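Local structure of SsfS6 (Streptomyces sp. SF2575, 4FZR) at residues R337-P349 / I365-L378. The protein belongs to the GT-B glycosyltransferase-like proteins and resembles the erythromycin biosynthesis protein CIII family, with two Rossmann-like domains. Numbering follows the deposited sequence.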
ATOM      1  N   ARG A 337     -11.205 -28.654   3.963  1.00 45.73           N
ATOM      2  CA  ARG A 337     -11.086 -30.050   3.561  1.00 45.49           C
ATOM      3  C   ARG A 337      -9.762 -30.259   2.839  1.00 44.48           C
ATOM      4  O   ARG A 337      -8.976 -31.137   3.200  1.00 39.69           O
ATOM      5  CB  ARG A 337     -12.253 -30.454   2.657  1.00 46.84           C
ATOM      6  CG  ARG A 337     -13.598 -30.478   3.363  1.00 56.01           C
ATOM      7  CD  ARG A 337     -14.725 -30.864   2.420  1.00 64.88           C
ATOM      8  NE  ARG A 337     -15.997 -30.268   2.823  1.00 67.48           N
ATOM      9  CZ  ARG A 337     -17.194 -30.722   2.461  1.00 68.44           C
ATOM     10  NH1 ARG A 337     -17.305 -31.795   1.688  1.00 68.61           N
ATOM     11  NH2 ARG A 337     -18.288 -30.106   2.883  1.00 63.10           N
ATOM     12  N   LEU A 338      -9.524 -29.444   1.816  1.00 42.75           N
ATOM     13  CA  LEU A 338      -8.266 -29.471   1.081  1.00 35.21           C
ATOM     14  C   LEU A 338      -7.091 -29.423   2.046  1.00 34.21           C
ATOM     15  O   LEU A 338      -6.116 -30.158   1.893  1.00 36.34           O
ATOM     16  CB  LEU A 338      -8.187 -28.276   0.130  1.00 45.82           C
ATOM     17  CG  LEU A 338      -8.596 -28.504  -1.326  1.00 57.62           C
ATOM     18  CD1 LEU A 338      -9.938 -29.219  -1.428  1.00 50.64           C
ATOM     19  CD2 LEU A 338      -8.628 -27.168  -2.061  1.00 39.11           C
ATOM     20  N   LEU A 339      -7.201 -28.553   3.044  1.00 29.81           N
ATOM     21  CA  LEU A 339      -6.139 -28.352   4.021  1.00 35.59           C
ATOM     22  C   LEU A 339      -5.905 -29.606   4.858  1.00 36.56           C
ATOM     23  O   LEU A 339      -4.761 -30.003   5.090  1.00 35.60           O
ATOM     24  CB  LEU A 339      -6.485 -27.170   4.931  1.00 41.91           C
ATOM     25  CG  LEU A 339      -5.419 -26.754   5.947  1.00 43.71           C
ATOM     26  CD1 LEU A 339      -4.088 -26.474   5.261  1.00 30.36           C
ATOM     27  CD2 LEU A 339      -5.892 -25.537   6.727  1.00 51.99           C
ATOM     28  N   HIS A 340      -6.992 -30.224   5.306  1.00 45.36           N
ATOM     29  CA  HIS A 340      -6.912 -31.412   6.146  1.00 35.55           C
ATOM     30  C   HIS A 340      -6.267 -32.582   5.409  1.00 41.90           C
ATOM     31  O   HIS A 340      -5.434 -33.301   5.967  1.00 44.08           O
ATOM     32  CB  HIS A 340      -8.308 -31.818   6.612  1.00 39.62           C
ATOM     33  CG  HIS A 340      -8.304 -32.910   7.635  1.00 52.75           C
ATOM     34  ND1 HIS A 340      -7.843 -32.716   8.919  1.00 54.22           N
ATOM     35  CD2 HIS A 340      -8.687 -34.206   7.564  1.00 44.00           C
ATOM     36  CE1 HIS A 340      -7.951 -33.844   9.598  1.00 44.78           C
ATOM     37  NE2 HIS A 340      -8.461 -34.763   8.800  1.00 56.12           N
ATOM     38  N   ALA A 341      -6.661 -32.765   4.152  1.00 35.82           N
ATOM     39  CA  ALA A 341      -6.161 -33.864   3.330  1.00 33.46           C
ATOM     40  C   ALA A 341      -4.667 -33.724   3.045  1.00 39.42           C
ATOM     41  O   ALA A 341      -3.958 -34.722   2.914  1.00 46.34           O
ATOM     42  CB  ALA A 341      -6.947 -33.942   2.018  1.00 22.51           C
ATOM     43  N   ALA A 342      -4.193 -32.485   2.956  1.00 41.11           N
ATOM     44  CA  ALA A 342      -2.791 -32.211   2.657  1.00 31.94           C
ATOM     45  C   ALA A 342      -1.896 -32.413   3.881  1.00 29.92           C
ATOM     46  O   ALA A 342      -0.670 -32.376   3.774  1.00 36.79           O
ATOM     47  CB  ALA A 342      -2.640 -30.795   2.115  1.00 31.61           C
ATOM     48  N   GLY A 343      -2.510 -32.616   5.041  1.00 26.58           N
ATOM     49  CA  GLY A 343      -1.771 -32.872   6.265  1.00 32.25           C
ATOM     50  C   GLY A 343      -1.106 -31.634   6.834  1.00 32.82           C
ATOM     51  O   GLY A 343      -0.229 -31.732   7.692  1.00 35.78           O
ATOM     52  N   ALA A 344      -1.528 -30.462   6.367  1.00 32.82           N
ATOM     53  CA  ALA A 344      -0.920 -29.210   6.802  1.00 35.32           C
ATOM     54  C   ALA A 344      -1.628 -28.633   8.023  1.00 29.63           C
ATOM     55  O   ALA A 344      -1.148 -27.682   8.635  1.00 34.75           O
ATOM     56  CB  ALA A 344      -0.913 -28.201   5.664  1.00 30.92           C
ATOM     57  N   GLY A 345      -2.768 -29.210   8.383  1.00 32.24           N
ATOM     58  CA  GLY A 345      -3.509 -28.745   9.540  1.00 26.70           C
ATOM     59  C   GLY A 345      -4.692 -29.639   9.840  1.00 39.15           C
ATOM     60  O   GLY A 345      -4.943 -30.608   9.122  1.00 40.17           O
ATOM     61  N   VAL A 346      -5.423 -29.318  10.902  1.00 35.02           N
ATOM     62  CA  VAL A 346      -6.596 -30.104  11.260  1.00 40.65           C
ATOM     63  C   VAL A 346      -7.879 -29.286  11.146  1.00 38.09           C
ATOM     64  O   VAL A 346      -7.973 -28.174  11.664  1.00 36.20           O
ATOM     65  CB  VAL A 346      -6.487 -30.689  12.682  1.00 37.44           C
ATOM     66  CG1 VAL A 346      -7.772 -31.421  13.047  1.00 30.76           C
ATOM     67  CG2 VAL A 346      -5.298 -31.631  12.777  1.00 31.21           C
ATOM     68  N   GLU A 347      -8.864 -29.851  10.454  1.00 41.05           N
ATOM     69  CA  GLU A 347     -10.188 -29.259  10.375  1.00 40.25           C
ATOM     70  C   GLU A 347     -11.044 -29.807  11.507  1.00 52.85           C
ATOM     71  O   GLU A 347     -11.290 -31.013  11.574  1.00 51.00           O
ATOM     72  CB  GLU A 347     -10.840 -29.600   9.035  1.00 42.91           C
ATOM     73  CG  GLU A 347     -12.252 -29.047   8.866  1.00 54.20           C
ATOM     74  CD  GLU A 347     -13.067 -29.825   7.849  1.00 63.58           C
ATOM     75  OE1 GLU A 347     -14.002 -29.242   7.262  1.00 64.34           O
ATOM     76  OE2 GLU A 347     -12.779 -31.024   7.642  1.00 64.98           O
ATOM     77  N   VAL A 348     -11.490 -28.928  12.397  1.00 49.21           N
ATOM     78  CA  VAL A 348     -12.422 -29.329  13.446  1.00 55.40           C
ATOM     79  C   VAL A 348     -13.818 -28.800  13.092  1.00 56.77           C
ATOM     80  O   VAL A 348     -14.080 -27.601  13.191  1.00 56.04           O
ATOM     81  CB  VAL A 348     -11.948 -28.874  14.856  1.00 54.02           C
ATOM     82  CG1 VAL A 348     -10.547 -29.407  15.131  1.00 43.97           C
ATOM     83  CG2 VAL A 348     -11.958 -27.364  15.001  1.00 53.35           C
ATOM     84  N   PRO A 349     -14.713 -29.703  12.646  1.00 61.05           N
ATOM     85  CA  PRO A 349     -16.041 -29.336  12.134  1.00 69.02           C
ATOM     86  C   PRO A 349     -16.779 -28.342  13.028  1.00 66.77           C
ATOM     87  O   PRO A 349     -17.540 -28.754  13.902  1.00 70.45           O
ATOM     88  CB  PRO A 349     -16.778 -30.678  12.087  1.00 72.09           C
ATOM     89  CG  PRO A 349     -15.702 -31.687  11.901  1.00 62.34           C
ATOM     90  CD  PRO A 349     -14.511 -31.164  12.650  1.00 63.74           C
ATOM     91  N   ILE A 365      -0.908 -31.808  16.715  1.00 41.69           N
ATOM     92  CA  ILE A 365       0.053 -31.078  15.893  1.00 35.11           C
ATOM     93  C   ILE A 365       1.328 -30.798  16.677  1.00 35.61           C
ATOM     94  O   ILE A 365       2.429 -30.832  16.130  1.00 36.58           O
ATOM     95  CB  ILE A 365      -0.540 -29.741  15.417  1.00 31.65           C
ATOM     96  CG1 ILE A 365      -1.572 -29.997  14.321  1.00 27.77           C
ATOM     97  CG2 ILE A 365       0.556 -28.813  14.899  1.00 29.36           C
ATOM     98  CD1 ILE A 365      -2.611 -28.927  14.208  1.00 31.34           C
ATOM     99  N   ARG A 366       1.160 -30.523  17.965  1.00 29.66           N
ATOM    100  CA  ARG A 366       2.280 -30.220  18.852  1.00 32.57           C
ATOM    101  C   ARG A 366       3.239 -31.404  18.973  1.00 43.36           C
ATOM    102  O   ARG A 366       4.410 -31.229  19.308  1.00 47.39           O
ATOM    103  CB  ARG A 366       1.750 -29.840  20.237  1.00 33.20           C
ATOM    104  CG  ARG A 366       2.800 -29.383  21.249  1.00 34.45           C
ATOM    105  CD  ARG A 366       2.309 -29.651  22.667  1.00 49.25           C
ATOM    106  NE  ARG A 366       2.114 -31.085  22.893  1.00 58.87           N
ATOM    107  CZ  ARG A 366       1.245 -31.613  23.754  1.00 48.16           C
ATOM    108  NH1 ARG A 366       0.462 -30.839  24.495  1.00 51.17           N
ATOM    109  NH2 ARG A 366       1.151 -32.931  23.868  1.00 55.20           N
ATOM    110  N   ASP A 367       2.743 -32.608  18.702  1.00 43.43           N
ATOM    111  CA  ASP A 367       3.547 -33.816  18.862  1.00 47.92           C
ATOM    112  C   ASP A 367       3.937 -34.436  17.520  1.00 48.91           C
ATOM    113  O   ASP A 367       5.009 -35.026  17.390  1.00 47.36           O
ATOM    114  CB  ASP A 367       2.800 -34.846  19.717  1.00 46.21           C
ATOM    115  CG  ASP A 367       2.634 -34.397  21.159  1.00 57.10           C
ATOM    116  OD1 ASP A 367       3.502 -33.649  21.657  1.00 59.04           O
ATOM    117  OD2 ASP A 367       1.635 -34.794  21.797  1.00 66.43           O
ATOM    118  N   ASP A 368       3.064 -34.298  16.526  1.00 47.59           N
ATOM    119  CA  ASP A 368       3.307 -34.881  15.211  1.00 45.70           C
ATOM    120  C   ASP A 368       3.967 -33.854  14.286  1.00 46.62           C
ATOM    121  O   ASP A 368       3.354 -32.856  13.904  1.00 38.62           O
ATOM    122  CB  ASP A 368       1.994 -35.390  14.611  1.00 41.50           C
ATOM    123  CG  ASP A 368       2.204 -36.205  13.349  1.00 47.35           C
ATOM    124  OD1 ASP A 368       3.292 -36.105  12.745  1.00 46.86           O
ATOM    125  OD2 ASP A 368       1.276 -36.945  12.959  1.00 48.43           O
ATOM    126  N   SER A 369       5.221 -34.111  13.926  1.00 45.91           N
ATOM    127  CA  SER A 369       6.012 -33.171  13.136  1.00 39.36           C
ATOM    128  C   SER A 369       5.657 -33.204  11.648  1.00 37.29           C
ATOM    129  O   SER A 369       6.196 -32.425  10.861  1.00 33.21           O
ATOM    130  CB  SER A 369       7.504 -33.464  13.316  1.00 40.95           C
ATOM    131  OG  SER A 369       7.825 -34.763  12.852  1.00 33.80           O
ATOM    132  N   SER A 370       4.751 -34.101  11.267  1.00 34.62           N
ATOM    133  CA  SER A 370       4.352 -34.236   9.870  1.00 31.54           C
ATOM    134  C   SER A 370       3.474 -33.065   9.438  1.00 33.79           C
ATOM    135  O   SER A 370       3.202 -32.890   8.247  1.00 33.77           O
ATOM    136  CB  SER A 370       3.604 -35.555   9.646  1.00 25.26           C
ATOM    137  OG  SER A 370       2.327 -35.537  10.263  1.00 30.13           O
ATOM    138  N   TYR A 371       3.034 -32.269  10.407  1.00 35.94           N
ATOM    139  CA  TYR A 371       2.166 -31.131  10.128  1.00 35.20           C
ATOM    140  C   TYR A 371       2.962 -29.893   9.736  1.00 32.24           C
ATOM    141  O   TYR A 371       2.644 -29.238   8.745  1.00 29.46           O
ATOM    142  CB  TYR A 371       1.265 -30.841  11.327  1.00 28.96           C
ATOM    143  CG  TYR A 371       0.150 -31.846  11.489  1.00 34.51           C
ATOM    144  CD1 TYR A 371      -1.039 -31.713  10.783  1.00 35.40           C
ATOM    145  CD2 TYR A 371       0.288 -32.931  12.343  1.00 41.14           C
ATOM    146  CE1 TYR A 371      -2.062 -32.633  10.927  1.00 38.48           C
ATOM    147  CE2 TYR A 371      -0.727 -33.856  12.494  1.00 35.10           C
ATOM    148  CZ  TYR A 371      -1.900 -33.703  11.782  1.00 36.96           C
ATOM    149  OH  TYR A 371      -2.915 -34.620  11.930  1.00 43.73           O
ATOM    150  N   VAL A 372       3.993 -29.569  10.509  1.00 30.50           N
ATOM    151  CA  VAL A 372       4.895 -28.495  10.126  1.00 33.40           C
ATOM    152  C   VAL A 372       5.512 -28.837   8.777  1.00 33.30           C
ATOM    153  O   VAL A 372       5.566 -28.002   7.877  1.00 32.38           O
ATOM    154  CB  VAL A 372       6.027 -28.304  11.142  1.00 40.02           C
ATOM    155  CG1 VAL A 372       6.930 -27.169  10.698  1.00 43.72           C
ATOM    156  CG2 VAL A 372       5.462 -28.023  12.524  1.00 50.30           C
ATOM    157  N   GLY A 373       5.968 -30.078   8.646  1.00 34.58           N
ATOM    158  CA  GLY A 373       6.582 -30.545   7.418  1.00 32.85           C
ATOM    159  C   GLY A 373       5.721 -30.294   6.194  1.00 28.40           C
ATOM    160  O   GLY A 373       6.189 -29.752   5.193  1.00 37.22           O
ATOM    161  N   ASN A 374       4.458 -30.698   6.270  1.00 25.68           N
ATOM    162  CA  ASN A 374       3.509 -30.460   5.186  1.00 32.00           C
ATOM    163  C   ASN A 374       3.234 -28.976   4.947  1.00 31.70           C
ATOM    164  O   ASN A 374       3.160 -28.527   3.802  1.00 28.06           O
ATOM    165  CB  ASN A 374       2.198 -31.194   5.470  1.00 35.75           C
ATOM    166  CG  ASN A 374       2.190 -32.596   4.909  1.00 38.58           C
ATOM    167  OD1 ASN A 374       2.495 -32.805   3.734  1.00 40.38           O
ATOM    168  ND2 ASN A 374       1.855 -33.571   5.748  1.00 29.53           N
ATOM    169  N   ALA A 375       3.079 -28.221   6.030  1.00 28.75           N
ATOM    170  CA  ALA A 375       2.836 -26.784   5.939  1.00 33.62           C
ATOM    171  C   ALA A 375       3.988 -26.095   5.217  1.00 28.08           C
ATOM    172  O   ALA A 375       3.773 -25.256   4.342  1.00 25.40           O
ATOM    173  CB  ALA A 375       2.653 -26.189   7.327  1.00 28.43           C
ATOM    174  N   ARG A 376       5.211 -26.460   5.591  1.00 27.00           N
ATOM    175  CA  ARG A 376       6.405 -25.880   4.990  1.00 26.68           C
ATOM    176  C   ARG A 376       6.571 -26.332   3.544  1.00 28.90           C
ATOM    177  O   ARG A 376       7.055 -25.574   2.705  1.00 32.69           O
ATOM    178  CB  ARG A 376       7.649 -26.257   5.794  1.00 26.44           C
ATOM    179  CG  ARG A 376       7.686 -25.675   7.195  1.00 27.21           C
ATOM    180  CD  ARG A 376       8.987 -26.027   7.891  1.00 29.76           C
ATOM    181  NE  ARG A 376       9.110 -25.381   9.193  1.00 29.99           N
ATOM    182  CZ  ARG A 376      10.129 -25.568  10.025  1.00 39.68           C
ATOM    183  NH1 ARG A 376      11.120 -26.386   9.694  1.00 35.20           N
ATOM    184  NH2 ARG A 376      10.159 -24.937  11.190  1.00 47.05           N
ATOM    185  N   ARG A 377       6.175 -27.569   3.255  1.00 32.58           N
ATOM    186  CA  ARG A 377       6.217 -28.078   1.887  1.00 33.34           C
ATOM    187  C   ARG A 377       5.320 -27.236   0.986  1.00 22.92           C
ATOM    188  O   ARG A 377       5.712 -26.862  -0.120  1.00 26.56           O
ATOM    189  CB  ARG A 377       5.780 -29.545   1.829  1.00 27.43           C
ATOM    190  CG  ARG A 377       5.602 -30.070   0.406  1.00 31.99           C
ATOM    191  CD  ARG A 377       5.182 -31.535   0.369  1.00 36.04           C
ATOM    192  NE  ARG A 377       3.934 -31.771   1.091  1.00 31.86           N
ATOM    193  CZ  ARG A 377       2.725 -31.457   0.631  1.00 30.84           C
ATOM    194  NH1 ARG A 377       2.575 -30.878  -0.553  1.00 34.05           N
ATOM    195  NH2 ARG A 377       1.652 -31.716   1.364  1.00 28.14           N
ATOM    196  N   LEU A 378       4.117 -26.941   1.471  1.00 22.85           N
ATOM    197  CA  LEU A 378       3.142 -26.162   0.715  1.00 23.20           C
ATOM    198  C   LEU A 378       3.588 -24.712   0.560  1.00 23.57           C
ATOM    199  O   LEU A 378       3.454 -24.126  -0.517  1.00 16.66           O
ATOM    200  CB  LEU A 378       1.779 -26.215   1.406  1.00 21.10           C
ATOM    201  CG  LEU A 378       1.057 -27.557   1.304  1.00 21.21           C
ATOM    202  CD1 LEU A 378      -0.153 -27.582   2.217  1.00 25.04           C
ATOM    203  CD2 LEU A 378       0.647 -27.829  -0.136  1.00 22.27           C
TER
HETATM  204  O   HOH W   1      -0.049 -34.860   8.412  1.00 35.19           O
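Y371 lays its ring against the turn at G343-A344 and the start of strand 345-347. Its CD1 lies 3.2 Å from G343 O, in an oblique approach, while G345 N sits at the ring edge, near the plane. V346 CG2 meets Y371 CE1 at 3.9 Å. Y371 CG stands anti to its own carbonyl carbon (chi1 -74°), which swings the ring alongside the turn, edge first. I365 CG1 lies over one ring face, toward the rim. Over the centre of the opposite face lies a water that donates to G343 O and S370 OG. V346 CG2 also touches I365 CD1 at 4.1 Å.

G343 follows helix 333-341, with positive phi, in a Schellman motif. Its carbonyl faces helix 370-382. N374 ND2 gives G343 O a weak hydrogen bond of 3.4 Å, and the CA-H of Y371 points at the same oxygen almost straight (167°). The N374 amide is held from its other end. R377 NE and NH2 both donate to N374 OD1, side-on, NH2 at 2.7 Å. This grip should limit rotation of the amide. The R377 chain bends at chi3 (58°) to reach back to it. Further along helix 370-382 the contact is apolar: L378 CD1 packs on A344 CB at 3.6 Å and also touches A342 CB.

D368 caps the start of helix 370-382, its OD1 accepting from S370 N at 2.9 Å. Strand 345-347 is one of the two edge strands of the parallel C-terminal sheet within this chain and pairs with strand 323-325. The contact thus packs helices 358-367 and 370-382 on the turn from helix 333-341 into that strand, and L378 reaches on to L317 of helix 310-318.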